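Local atomic coordinates of protein HI_1472 (PDB entry 3PSH), a protein that binds molybdate and tungstate in the periplasm and serves as the solute-binding component of a low-affinity ABC transporter that imports molybdate. Residues Ile18-Val23 and Gln40-Leu45; Leu114-Val119 and Asp133-Asp138; Phe165-Leu170 and Ala285-Glu290; Glu232-Val237 and Ala258-Leu263. One frame throughout, in Å; residues are numbered along the deposited sequence.

Contact 1 of 4, residues Ile18-Val23 and Gln40-Leu45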
loop_
_atom_site.group_PDB
_atom_site.type_symbol
_atom_site.label_atom_id
_atom_site.label_comp_id
_atom_site.label_asym_id
_atom_site.label_seq_id
_atom_site.Cartn_x
_atom_site.Cartn_y
_atom_site.Cartn_z
ATOM N N ILE A 18 -20.886 -12.760 -3.537
ATOM C CA ILE A 18 -20.625 -11.465 -4.178
ATOM C C ILE A 18 -20.102 -11.673 -5.627
ATOM O O ILE A 18 -19.047 -12.384 -5.932
ATOM C CB ILE A 18 -19.526 -10.737 -3.334
ATOM C CG1 ILE A 18 -20.038 -10.301 -1.970
ATOM C CG2 ILE A 18 -19.000 -9.442 -3.990
ATOM C CD1 ILE A 18 -21.270 -9.476 -2.100
ATOM N N ASN A 19 -20.779 -10.980 -6.534
ATOM C CA ASN A 19 -20.350 -11.058 -7.929
ATOM C C ASN A 19 -20.272 -9.673 -8.625
ATOM O O ASN A 19 -19.868 -9.568 -9.737
ATOM C CB ASN A 19 -21.293 -11.935 -8.734
ATOM C CG ASN A 19 -21.200 -13.350 -8.325
ATOM O OD1 ASN A 19 -22.128 -13.936 -7.673
ATOM N ND2 ASN A 19 -20.095 -13.939 -8.680
ATOM N N ARG A 20 -20.784 -8.658 -7.900
ATOM C CA ARG A 20 -20.877 -7.275 -8.432
ATOM C C ARG A 20 -20.338 -6.206 -7.466
ATOM O O ARG A 20 -20.977 -5.204 -7.186
ATOM C CB ARG A 20 -22.329 -6.950 -8.842
ATOM C CG ARG A 20 -22.747 -7.887 -9.963
ATOM C CD ARG A 20 -24.178 -7.575 -10.457
ATOM N NE ARG A 20 -23.942 -6.425 -11.321
ATOM C CZ ARG A 20 -23.430 -6.436 -12.547
ATOM N NH1 ARG A 20 -23.254 -7.602 -13.244
ATOM N NH2 ARG A 20 -23.151 -5.243 -13.142
ATOM N N ALA A 21 -19.082 -6.416 -7.025
ATOM C CA ALA A 21 -18.560 -5.533 -5.995
ATOM C C ALA A 21 -18.047 -4.274 -6.710
ATOM O O ALA A 21 -17.516 -4.380 -7.865
ATOM C CB ALA A 21 -17.350 -6.239 -5.333
ATOM N N VAL A 22 -18.098 -3.160 -5.985
ATOM C CA VAL A 22 -17.441 -1.951 -6.573
ATOM C C VAL A 22 -16.314 -1.639 -5.591
ATOM O O VAL A 22 -16.539 -1.626 -4.402
ATOM C CB VAL A 22 -18.487 -0.822 -6.736
ATOM C CG1 VAL A 22 -17.753 0.522 -7.014
ATOM C CG2 VAL A 22 -19.311 -1.207 -7.992
ATOM N N VAL A 23 -15.092 -1.445 -6.101
ATOM C CA VAL A 23 -13.963 -1.334 -5.182
ATOM C C VAL A 23 -13.348 0.067 -5.274
ATOM O O VAL A 23 -12.662 0.367 -6.248
ATOM C CB VAL A 23 -12.849 -2.436 -5.475
ATOM C CG1 VAL A 23 -11.723 -2.186 -4.467
ATOM C CG2 VAL A 23 -13.490 -3.826 -5.277
ATOM N N GLN A 40 -15.484 -10.995 -9.950
ATOM C CA GLN A 40 -16.539 -10.549 -8.995
ATOM C C GLN A 40 -16.605 -9.053 -8.779
ATOM O O GLN A 40 -17.258 -8.609 -7.873
ATOM C CB GLN A 40 -16.406 -11.297 -7.673
ATOM C CG GLN A 40 -16.515 -12.798 -7.863
ATOM C CD GLN A 40 -15.961 -13.545 -6.684
ATOM O OE1 GLN A 40 -16.608 -13.672 -5.639
ATOM N NE2 GLN A 40 -14.664 -13.937 -6.798
ATOM N N ILE A 41 -15.874 -8.282 -9.593
ATOM C CA ILE A 41 -15.899 -6.807 -9.436
ATOM C C ILE A 41 -16.445 -6.166 -10.721
ATOM O O ILE A 41 -16.116 -6.628 -11.810
ATOM C CB ILE A 41 -14.438 -6.356 -9.266
ATOM C CG1 ILE A 41 -13.948 -6.860 -7.880
ATOM C CG2 ILE A 41 -14.278 -4.806 -9.345
ATOM C CD1 ILE A 41 -12.356 -6.849 -7.756
ATOM N N VAL A 42 -17.253 -5.123 -10.587
ATOM C CA VAL A 42 -17.839 -4.470 -11.748
ATOM C C VAL A 42 -17.595 -2.959 -11.755
ATOM O O VAL A 42 -17.982 -2.290 -12.740
ATOM C CB VAL A 42 -19.339 -4.731 -11.871
ATOM C CG1 VAL A 42 -19.558 -6.257 -12.109
ATOM C CG2 VAL A 42 -20.036 -4.128 -10.682
ATOM N N GLY A 43 -16.976 -2.405 -10.667
ATOM C CA GLY A 43 -16.478 -0.997 -10.786
ATOM C C GLY A 43 -15.311 -0.779 -9.839
ATOM O O GLY A 43 -15.125 -1.552 -8.922
ATOM N N VAL A 44 -14.547 0.244 -10.150
ATOM C CA VAL A 44 -13.335 0.499 -9.349
ATOM C C VAL A 44 -13.168 2.017 -9.285
ATOM O O VAL A 44 -13.778 2.730 -10.117
ATOM C CB VAL A 44 -12.049 -0.191 -10.065
ATOM C CG1 VAL A 44 -12.174 -1.712 -10.128
ATOM C CG2 VAL A 44 -11.770 0.387 -11.425
ATOM N N LEU A 45 -12.389 2.516 -8.305
ATOM C CA LEU A 45 -12.073 3.928 -8.215
ATOM C C LEU A 45 -11.603 4.531 -9.553
ATOM O O LEU A 45 -10.810 3.969 -10.288
ATOM C CB LEU A 45 -11.037 4.238 -7.094
ATOM C CG LEU A 45 -9.612 3.644 -7.278
ATOM C CD1 LEU A 45 -8.658 4.299 -6.227
ATOM C CD2 LEU A 45 -9.460 2.191 -7.278
#
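The guanidinium of Arg20 carries CG1 of Val42 over one of its faces, 3.8 Å above the plane and displaced toward the rim. The arginine chain bends at chi3 (80°), and the guanidinium crosses the valine at a slant, while its NH2 is hydrogen-bonded to the carbonyl of Leu83. Behind this outer pair two strands run parallel, and Ala21 and Val23 each turn both N and O toward the other strand: Ala21 N donates to Gln40 O at 3.0 Å, Val23 N to Gly43 O at 2.8 Å, and Leu45 N to Val23 O. Between the pairs Ala21-Ile41 and Val22-Gly43 the register slips by one residue, a beta bulge. There Ala21 O accepts a firm bond from Val42 N (2.8 Å) and a weak one from Gly43 N. CG2 of Val22 lies 3.7 Å from Gly43 N, close over a residue without a side chain. On the other face of the sheet CG2 of Val23 meets CG1 of Ile41 at 4.0 Å. The two strands belong to a beta-alpha-beta unit whose crossover, helix 26-34, packs on Val23, Ile41 and Val44; Phe151 of helix 132-151 covers Ala21 and Ile41, and strand 87-91 continues the parallel sheet beyond strand 21-24, leaving 41-44 at its edge.

Contact 2 of 4, residues Leu114-Val119 and Asp133-Asp138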
loop_
_atom_site.group_PDB
_atom_site.type_symbol
_atom_site.label_atom_id
_atom_site.label_comp_id
_atom_site.label_asym_id
_atom_site.label_seq_id
_atom_site.Cartn_x
_atom_site.Cartn_y
_atom_site.Cartn_z
ATOM N N LEU A 114 -6.651 -1.766 6.458
ATOM C CA LEU A 114 -5.393 -2.539 6.604
ATOM C C LEU A 114 -4.607 -2.136 7.888
ATOM O O LEU A 114 -3.337 -2.302 7.985
ATOM C CB LEU A 114 -4.503 -2.402 5.349
ATOM C CG LEU A 114 -5.273 -2.792 4.076
ATOM C CD1 LEU A 114 -4.257 -2.670 2.884
ATOM C CD2 LEU A 114 -5.859 -4.182 4.136
ATOM N N ARG A 115 -5.319 -1.662 8.880
ATOM C CA ARG A 115 -4.748 -1.321 10.179
ATOM C C ARG A 115 -5.718 -1.665 11.332
ATOM O O ARG A 115 -6.965 -1.482 11.264
ATOM C CB ARG A 115 -4.299 0.167 10.171
ATOM C CG ARG A 115 -5.209 1.254 10.615
ATOM C CD ARG A 115 -4.405 2.525 10.915
ATOM N NE ARG A 115 -5.330 3.624 11.073
ATOM C CZ ARG A 115 -5.611 4.486 10.136
ATOM N NH1 ARG A 115 -5.083 4.431 8.899
ATOM N NH2 ARG A 115 -6.478 5.391 10.403
ATOM N N THR A 116 -5.176 -2.128 12.431
ATOM C CA THR A 116 -5.996 -2.178 13.668
ATOM C C THR A 116 -5.690 -0.853 14.381
ATOM O O THR A 116 -6.086 0.228 13.928
ATOM C CB THR A 116 -5.746 -3.507 14.472
ATOM O OG1 THR A 116 -4.349 -3.638 14.720
ATOM C CG2 THR A 116 -6.227 -4.723 13.726
ATOM N N GLY A 117 -4.990 -0.901 15.480
ATOM C CA GLY A 117 -4.662 0.299 16.204
ATOM C C GLY A 117 -5.832 0.842 17.009
ATOM O O GLY A 117 -6.920 0.241 17.072
ATOM N N GLU A 118 -5.576 2.010 17.587
ATOM C CA GLU A 118 -6.543 2.758 18.398
ATOM C C GLU A 118 -7.898 2.921 17.606
ATOM O O GLU A 118 -7.937 3.442 16.467
ATOM C CB GLU A 118 -5.899 4.152 18.682
ATOM C CG GLU A 118 -4.813 4.284 19.828
ATOM C CD GLU A 118 -3.505 3.554 19.610
ATOM O OE1 GLU A 118 -3.048 3.384 18.456
ATOM O OE2 GLU A 118 -2.904 3.178 20.660
ATOM N N VAL A 119 -8.995 2.481 18.214
ATOM C CA VAL A 119 -10.344 2.740 17.681
ATOM C C VAL A 119 -10.724 4.142 17.277
ATOM O O VAL A 119 -11.382 4.316 16.231
ATOM C CB VAL A 119 -11.443 2.270 18.650
ATOM C CG1 VAL A 119 -12.094 0.993 18.175
ATOM C CG2 VAL A 119 -10.921 2.191 20.147
ATOM N N ASP A 133 3.745 -0.756 14.166
ATOM C CA ASP A 133 4.139 -2.030 13.653
ATOM C C ASP A 133 3.059 -3.153 13.851
ATOM O O ASP A 133 2.682 -3.867 12.885
ATOM C CB ASP A 133 5.566 -2.403 14.203
ATOM C CG ASP A 133 6.207 -3.608 13.459
ATOM O OD1 ASP A 133 6.165 -3.699 12.158
ATOM O OD2 ASP A 133 6.805 -4.472 14.104
ATOM N N LYS A 134 2.527 -3.204 15.070
ATOM C CA LYS A 134 1.519 -4.182 15.401
ATOM C C LYS A 134 0.180 -3.848 14.603
ATOM O O LYS A 134 -0.460 -4.731 14.057
ATOM C CB LYS A 134 1.232 -4.179 16.947
ATOM C CG LYS A 134 0.154 -5.272 17.293
ATOM C CD LYS A 134 0.099 -5.313 18.898
ATOM C CE LYS A 134 -1.075 -6.050 19.476
ATOM N NZ LYS A 134 -1.087 -7.363 18.854
ATOM N N ALA A 135 -0.158 -2.607 14.578
ATOM C CA ALA A 135 -1.404 -2.166 14.009
ATOM C C ALA A 135 -1.384 -2.519 12.542
ATOM O O ALA A 135 -2.410 -2.974 12.013
ATOM C CB ALA A 135 -1.561 -0.637 14.208
ATOM N N TYR A 136 -0.293 -2.193 11.847
ATOM C CA TYR A 136 -0.224 -2.566 10.408
ATOM C C TYR A 136 -0.037 -4.056 10.113
ATOM O O TYR A 136 -0.562 -4.653 9.110
ATOM C CB TYR A 136 0.806 -1.691 9.603
ATOM C CG TYR A 136 0.303 -0.223 9.466
ATOM C CD1 TYR A 136 -0.892 0.015 8.715
ATOM C CD2 TYR A 136 1.009 0.901 9.993
ATOM C CE1 TYR A 136 -1.350 1.357 8.541
ATOM C CE2 TYR A 136 0.536 2.222 9.794
ATOM C CZ TYR A 136 -0.636 2.406 9.048
ATOM O OH TYR A 136 -1.145 3.653 8.896
ATOM N N ASN A 137 0.761 -4.743 10.956
ATOM C CA ASN A 137 0.857 -6.178 10.802
ATOM C C ASN A 137 -0.519 -6.894 10.955
ATOM O O ASN A 137 -0.973 -7.669 10.117
ATOM C CB ASN A 137 1.810 -6.741 11.830
ATOM C CG ASN A 137 3.280 -6.362 11.503
ATOM O OD1 ASN A 137 3.552 -5.975 10.366
ATOM N ND2 ASN A 137 4.194 -6.493 12.481
ATOM N N ASP A 138 -1.140 -6.611 12.095
ATOM C CA ASP A 138 -2.419 -7.257 12.374
ATOM C C ASP A 138 -3.510 -6.749 11.415
ATOM O O ASP A 138 -4.388 -7.476 11.037
ATOM C CB ASP A 138 -2.836 -6.906 13.786
ATOM C CG ASP A 138 -2.009 -7.650 14.880
ATOM O OD1 ASP A 138 -1.215 -8.546 14.483
ATOM O OD2 ASP A 138 -2.207 -7.295 16.080
HETATM O O HOH W 1 -4.065 -5.525 16.661
#
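Thr116 turns OG1 into the position between its backbone N and carbonyl carbon (chi1 55°), which brings the hydroxyl over Ala135, and Tyr136 sets its ring beside its own backbone N (chi1 -69°), directing it along the side chain of Arg115. The backbone supplies the main bond: Thr116 N donates to Ala135 O at 2.9 Å, nearly straight at the hydrogen, although the donor is tilted from the carbonyl plane. The CA of Arg115 makes a further CH...O contact with the same oxygen, 3.4 Å away. One helix carbonyl thus receives two consecutive residues of the loop.

Arg115 and Tyr136 lie side by side and point the same way, with guanidinium and ring planes 80° apart. CB of Arg115 approaches CE1 of Tyr136 to 3.6 Å, and the carbonyl oxygen of Leu114 comes to the ring edge, 3.4 Å from CD1 of Tyr136. The polar ends are held by other partners: the arginine NH2 by the carbonyls of Glu121 and Lys124, the tyrosine OH by that of Gly199. On the other side of the loop a water bridges Thr116 OG1 and Asp138 OD2, donating to the carboxylate at 2.6 Å. Lys134, one helical turn back, forms a salt bridge with the same OD2 and would favour its negative charge. CB of Ala135 lies against the backbone of Gly117, at the start of the loop's departure from the helix.

The arrangement is a loop after a strand folded back on the helix it leads into, here helix 132-151. In this solute-binding fold it borders the ligand cleft: Leu114 packs on the molybdate-binding residue Gln27.

Contact 3 of 4, residues Phe165-Leu170 and Ala285-Glu290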
loop_
_atom_site.group_PDB
_atom_site.type_symbol
_atom_site.label_atom_id
_atom_site.label_comp_id
_atom_site.label_asym_id
_atom_site.label_seq_id
_atom_site.Cartn_x
_atom_site.Cartn_y
_atom_site.Cartn_z
ATOM N N PHE A 165 4.231 -12.365 5.130
ATOM C CA PHE A 165 5.086 -12.354 6.337
ATOM C C PHE A 165 6.286 -13.357 6.357
ATOM O O PHE A 165 7.034 -13.451 7.384
ATOM C CB PHE A 165 4.232 -12.536 7.625
ATOM C CG PHE A 165 3.316 -11.379 7.941
ATOM C CD1 PHE A 165 3.787 -10.159 8.549
ATOM C CD2 PHE A 165 1.988 -11.417 7.455
ATOM C CE1 PHE A 165 2.899 -9.103 8.756
ATOM C CE2 PHE A 165 1.131 -10.304 7.614
ATOM C CZ PHE A 165 1.606 -9.188 8.285
ATOM N N ALA A 166 6.421 -14.089 5.259
ATOM C CA ALA A 166 7.304 -15.228 5.185
ATOM C C ALA A 166 8.782 -14.804 5.334
ATOM O O ALA A 166 9.624 -15.671 5.626
ATOM C CB ALA A 166 7.101 -15.880 3.853
ATOM N N ASN A 167 9.111 -13.533 5.036
ATOM C CA ASN A 167 10.537 -13.096 5.039
ATOM C C ASN A 167 10.889 -12.237 6.222
ATOM O O ASN A 167 12.003 -11.714 6.293
ATOM C CB ASN A 167 10.941 -12.435 3.698
ATOM C CG ASN A 167 10.804 -13.406 2.557
ATOM O OD1 ASN A 167 11.210 -14.581 2.659
ATOM N ND2 ASN A 167 10.231 -12.964 1.464
ATOM N N ARG A 168 9.930 -11.971 7.074
ATOM C CA ARG A 168 10.159 -11.023 8.168
ATOM C C ARG A 168 11.246 -11.592 9.133
ATOM O O ARG A 168 12.121 -10.825 9.589
ATOM C CB ARG A 168 8.834 -10.833 8.948
ATOM C CG ARG A 168 8.023 -9.759 8.262
ATOM C CD ARG A 168 8.486 -8.385 8.754
ATOM N NE ARG A 168 7.947 -7.150 8.086
ATOM C CZ ARG A 168 6.841 -6.513 8.542
ATOM N NH1 ARG A 168 6.161 -7.019 9.585
ATOM N NH2 ARG A 168 6.463 -5.386 8.018
ATOM N N LYS A 169 11.221 -12.897 9.349
ATOM C CA LYS A 169 12.241 -13.519 10.247
ATOM C C LYS A 169 13.685 -13.381 9.719
ATOM O O LYS A 169 14.563 -12.938 10.502
ATOM C CB LYS A 169 11.883 -14.936 10.683
ATOM C CG LYS A 169 12.965 -15.577 11.557
ATOM C CD LYS A 169 12.817 -17.145 11.608
ATOM C CE LYS A 169 14.123 -17.912 12.034
ATOM N NZ LYS A 169 14.861 -17.149 13.100
ATOM N N LEU A 170 13.871 -13.655 8.432
ATOM C CA LEU A 170 15.137 -13.443 7.769
ATOM C C LEU A 170 15.662 -12.030 8.035
ATOM O O LEU A 170 16.820 -11.801 8.465
ATOM C CB LEU A 170 14.967 -13.716 6.254
ATOM C CG LEU A 170 16.177 -13.292 5.398
ATOM C CD1 LEU A 170 17.335 -14.346 5.616
ATOM C CD2 LEU A 170 15.784 -13.297 3.935
ATOM N N ALA A 285 4.672 -5.865 -0.696
ATOM C CA ALA A 285 5.652 -4.859 -0.149
ATOM C C ALA A 285 6.378 -5.477 1.010
ATOM O O ALA A 285 7.591 -5.296 1.076
ATOM C CB ALA A 285 4.954 -3.640 0.274
ATOM N N LEU A 286 5.667 -6.183 1.909
ATOM C CA LEU A 286 6.384 -6.957 3.010
ATOM C C LEU A 286 7.266 -8.034 2.433
ATOM O O LEU A 286 8.514 -8.055 2.630
ATOM C CB LEU A 286 5.371 -7.609 4.016
ATOM C CG LEU A 286 4.853 -6.475 4.944
ATOM C CD1 LEU A 286 3.912 -5.347 4.376
ATOM C CD2 LEU A 286 4.142 -7.156 6.167
ATOM N N ALA A 287 6.647 -8.929 1.644
ATOM C CA ALA A 287 7.304 -10.162 1.277
ATOM C C ALA A 287 8.569 -9.886 0.380
ATOM O O ALA A 287 9.705 -10.428 0.593
ATOM C CB ALA A 287 6.316 -11.050 0.609
ATOM N N LEU A 288 8.364 -9.057 -0.632
ATOM C CA LEU A 288 9.384 -8.789 -1.602
ATOM C C LEU A 288 10.051 -7.395 -1.389
ATOM O O LEU A 288 11.281 -7.206 -1.580
ATOM C CB LEU A 288 8.733 -8.898 -3.037
ATOM C CG LEU A 288 7.923 -10.184 -3.301
ATOM C CD1 LEU A 288 7.278 -10.092 -4.725
ATOM C CD2 LEU A 288 8.823 -11.438 -3.235
ATOM N N GLY A 289 9.234 -6.381 -1.140
ATOM C CA GLY A 289 9.741 -5.056 -1.080
ATOM C C GLY A 289 10.790 -4.891 0.030
ATOM O O GLY A 289 11.792 -4.228 -0.210
ATOM N N GLU A 290 10.495 -5.339 1.250
ATOM C CA GLU A 290 11.445 -5.147 2.349
ATOM C C GLU A 290 12.746 -5.914 2.079
ATOM O O GLU A 290 13.840 -5.434 2.380
ATOM C CB GLU A 290 10.854 -5.643 3.658
ATOM C CG GLU A 290 9.705 -4.715 4.067
ATOM C CD GLU A 290 9.028 -5.136 5.394
ATOM O OE1 GLU A 290 9.406 -6.148 6.030
ATOM O OE2 GLU A 290 7.974 -4.446 5.748
#
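Phe165 opens the contact by laying its ring alongside Leu286, the two side chains pointing the same way; CE1 of the ring comes within 3.5 Å of CD2 of Leu286. The ring also touches Asn137 of helix 132-151. Two residues on, Asn167 points its side chain at the helix and uses ND2 to donate to Ala287 O at 2.7 Å. The acceptor lies near the amide plane, but the bond is somewhat bent at the hydrogen (154°), and the nitrogen is tilted from the plane of the carbonyl. A wider, pi-type turn occupies residues 285-289 of the helix, where Glu290 N reaches back to Ala285 O.

Arg168 follows with the principal interaction. Bent at chi2 (-84°), its chain swings the guanidinium round to the carboxylate of Glu290, which stands on a side chain extended beyond CG. The grip is side-on and two-pronged: NE donates to OE1 of Glu290 at 2.7 Å and NH2 to OE2 of the same residue at 2.9 Å. Both bonds are almost straight, each carboxylate oxygen uses its syn lone pair, and the two flat groups are only 8° from coplanar. CD2 of Leu286 sits over one guanidinium face, 3.4 Å above the plane, and so touches Phe165 and Arg168 at once.

Two bonds to two oxygens fix the rotation of both groups, and outside partners extend the network: Tyr201 OH reaches Glu290 OE2, while Asn137 OD1 takes NH1 of Arg168. A buried glutamate paired in this way with an arginine is likely to remain ionised, its charge balanced beside the apolar cover of Leu286.

Contact 4 of 4, residues Glu232-Val237 and Ala258-Leu263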
loop_
_atom_site.group_PDB
_atom_site.type_symbol
_atom_site.label_atom_id
_atom_site.label_comp_id
_atom_site.label_asym_id
_atom_site.label_seq_id
_atom_site.Cartn_x
_atom_site.Cartn_y
_atom_site.Cartn_z
ATOM N N GLU A 232 17.545 20.214 5.446
ATOM C CA GLU A 232 17.792 20.019 6.911
ATOM C C GLU A 232 17.935 18.525 7.305
ATOM O O GLU A 232 18.836 18.122 8.047
ATOM C CB GLU A 232 16.770 20.787 7.775
ATOM C CG GLU A 232 17.097 22.316 7.755
ATOM C CD GLU A 232 16.015 23.247 8.371
ATOM O OE1 GLU A 232 15.330 22.861 9.337
ATOM O OE2 GLU A 232 15.864 24.417 7.905
ATOM N N TRP A 233 17.056 17.682 6.753
ATOM C CA TRP A 233 17.064 16.262 7.031
ATOM C C TRP A 233 18.270 15.619 6.370
ATOM O O TRP A 233 18.869 14.725 6.938
ATOM C CB TRP A 233 15.749 15.529 6.534
ATOM C CG TRP A 233 14.556 15.874 7.371
ATOM C CD1 TRP A 233 14.524 16.120 8.731
ATOM C CD2 TRP A 233 13.207 15.982 6.900
ATOM N NE1 TRP A 233 13.230 16.383 9.120
ATOM C CE2 TRP A 233 12.418 16.360 8.018
ATOM C CE3 TRP A 233 12.601 15.884 5.630
ATOM C CZ2 TRP A 233 11.013 16.611 7.905
ATOM C CZ3 TRP A 233 11.176 16.122 5.533
ATOM C CH2 TRP A 233 10.442 16.507 6.664
ATOM N N ASN A 234 18.618 16.136 5.198
ATOM C CA ASN A 234 19.812 15.658 4.521
ATOM C C ASN A 234 19.915 14.087 4.426
ATOM O O ASN A 234 20.837 13.423 4.939
ATOM C CB ASN A 234 21.126 16.291 5.126
ATOM C CG ASN A 234 22.269 16.049 4.181
ATOM O OD1 ASN A 234 22.043 16.063 2.958
ATOM N ND2 ASN A 234 23.482 15.805 4.712
ATOM N N PRO A 235 18.923 13.449 3.800
ATOM C CA PRO A 235 18.916 12.020 3.820
ATOM C C PRO A 235 20.060 11.459 3.021
ATOM O O PRO A 235 20.458 12.069 1.986
ATOM C CB PRO A 235 17.622 11.655 3.060
ATOM C CG PRO A 235 17.276 12.996 2.199
ATOM C CD PRO A 235 17.688 14.034 3.197
ATOM N N ALA A 236 20.545 10.274 3.475
ATOM C CA ALA A 236 21.608 9.521 2.760
ATOM C C ALA A 236 21.133 8.849 1.462
ATOM O O ALA A 236 21.868 8.672 0.450
ATOM C CB ALA A 236 22.204 8.418 3.694
ATOM N N VAL A 237 19.826 8.530 1.462
ATOM C CA VAL A 237 19.208 7.730 0.392
ATOM C C VAL A 237 17.827 8.384 0.130
ATOM O O VAL A 237 17.108 8.687 1.071
ATOM C CB VAL A 237 19.017 6.329 0.829
ATOM C CG1 VAL A 237 18.267 5.590 -0.262
ATOM C CG2 VAL A 237 20.360 5.581 0.983
ATOM N N ALA A 258 20.683 19.507 -5.218
ATOM C CA ALA A 258 22.053 19.012 -5.527
ATOM C C ALA A 258 23.039 18.724 -4.367
ATOM O O ALA A 258 23.950 17.856 -4.503
ATOM C CB ALA A 258 22.733 19.926 -6.583
ATOM N N ASN A 259 22.866 19.447 -3.258
ATOM C CA ASN A 259 23.745 19.343 -2.100
ATOM C C ASN A 259 23.245 18.337 -1.062
ATOM O O ASN A 259 23.966 17.969 -0.155
ATOM C CB ASN A 259 23.944 20.676 -1.384
ATOM C CG ASN A 259 24.845 21.616 -2.153
ATOM O OD1 ASN A 259 24.741 22.806 -1.954
ATOM N ND2 ASN A 259 25.734 21.097 -3.020
ATOM N N ILE A 260 22.000 17.897 -1.177
ATOM C CA ILE A 260 21.642 16.735 -0.386
ATOM C C ILE A 260 22.574 15.510 -0.564
ATOM O O ILE A 260 22.957 15.070 -1.653
ATOM C CB ILE A 260 20.161 16.357 -0.683
ATOM C CG1 ILE A 260 19.246 17.502 -0.275
ATOM C CG2 ILE A 260 19.845 15.086 -0.012
ATOM C CD1 ILE A 260 17.893 17.218 -0.961
ATOM N N GLN A 261 22.897 14.920 0.583
ATOM C CA GLN A 261 23.776 13.758 0.643
ATOM C C GLN A 261 23.372 12.678 -0.366
ATOM O O GLN A 261 24.182 12.251 -1.165
ATOM C CB GLN A 261 23.895 13.219 2.071
ATOM C CG GLN A 261 24.912 12.038 2.330
ATOM C CD GLN A 261 24.639 11.319 3.720
ATOM O OE1 GLN A 261 23.759 11.767 4.576
ATOM N NE2 GLN A 261 25.347 10.154 3.928
ATOM N N ALA A 262 22.101 12.255 -0.428
ATOM C CA ALA A 262 21.764 11.276 -1.472
ATOM C C ALA A 262 22.064 11.725 -2.932
ATOM O O ALA A 262 22.324 10.885 -3.778
ATOM C CB ALA A 262 20.210 10.849 -1.349
ATOM N N LEU A 263 21.845 12.990 -3.246
ATOM C CA LEU A 263 22.161 13.478 -4.613
ATOM C C LEU A 263 23.682 13.273 -4.923
ATOM O O LEU A 263 24.056 12.671 -5.996
ATOM C CB LEU A 263 21.694 14.913 -4.796
ATOM C CG LEU A 263 20.239 15.049 -5.342
ATOM C CD1 LEU A 263 20.020 14.282 -6.672
ATOM C CD2 LEU A 263 19.204 14.568 -4.321
#
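The stretch 234-237 and the stretch 259-262 run side by side, their end-to-end directions 33° apart, with the CA atoms of Ala236 and Ala262 as close as 4.6 Å. Asn234 has just left helix 227-233 with positive phi, and its side chain extends anti to the backbone N (chi1 -165°) so that OD1 meets the start of the opposite helix. There it accepts from Gln261 N at 2.8 Å in an almost straight bond, the donor tilted 19° from the carbonyl plane. One residue on, Ala262 N donates to Pro235 O at 2.9 Å, lying in the plane of that carbonyl. Two successive amides of the first helical turn thus find acceptors on the other segment. CG2 of Ile260, the N-cap residue, packs on the ring of Pro235 at CG, 4.0 Å away, while CB of Ala262 rests 3.3 Å from Ala236 O. The side chains of Gln261 and Asn234 cross at about a right angle. The contact lies far from the molybdate site, where helix 227-233 gives way to strand 237-240: Val230 and Leu231 of that helix cover Ile260, Tyr187 of strand 184-188 backs Pro235, and Ala262 and Leu263 of helix 261-264 rest on Ile238.

From the N terminus, contact 1 comes first, closing the short crossover through helix 26-34 and building the edge of the first parallel sheet. Contact 2 follows in series, folding the chain after strand 109-112 onto helix 132-151. Contact 3 then closes a much longer loop, bringing the start of helix 168-175 against helix 283-297; contact 4 is nested inside that loop, beside the second parallel sheet. No pair crosses. Contacts 2 and 3 touch through Asn137 and Arg168, which ties helix 132-151 to the helix pair. Contacts 1 and 4 lie on opposite sides of the chain's centre, about 43 Å apart between centres.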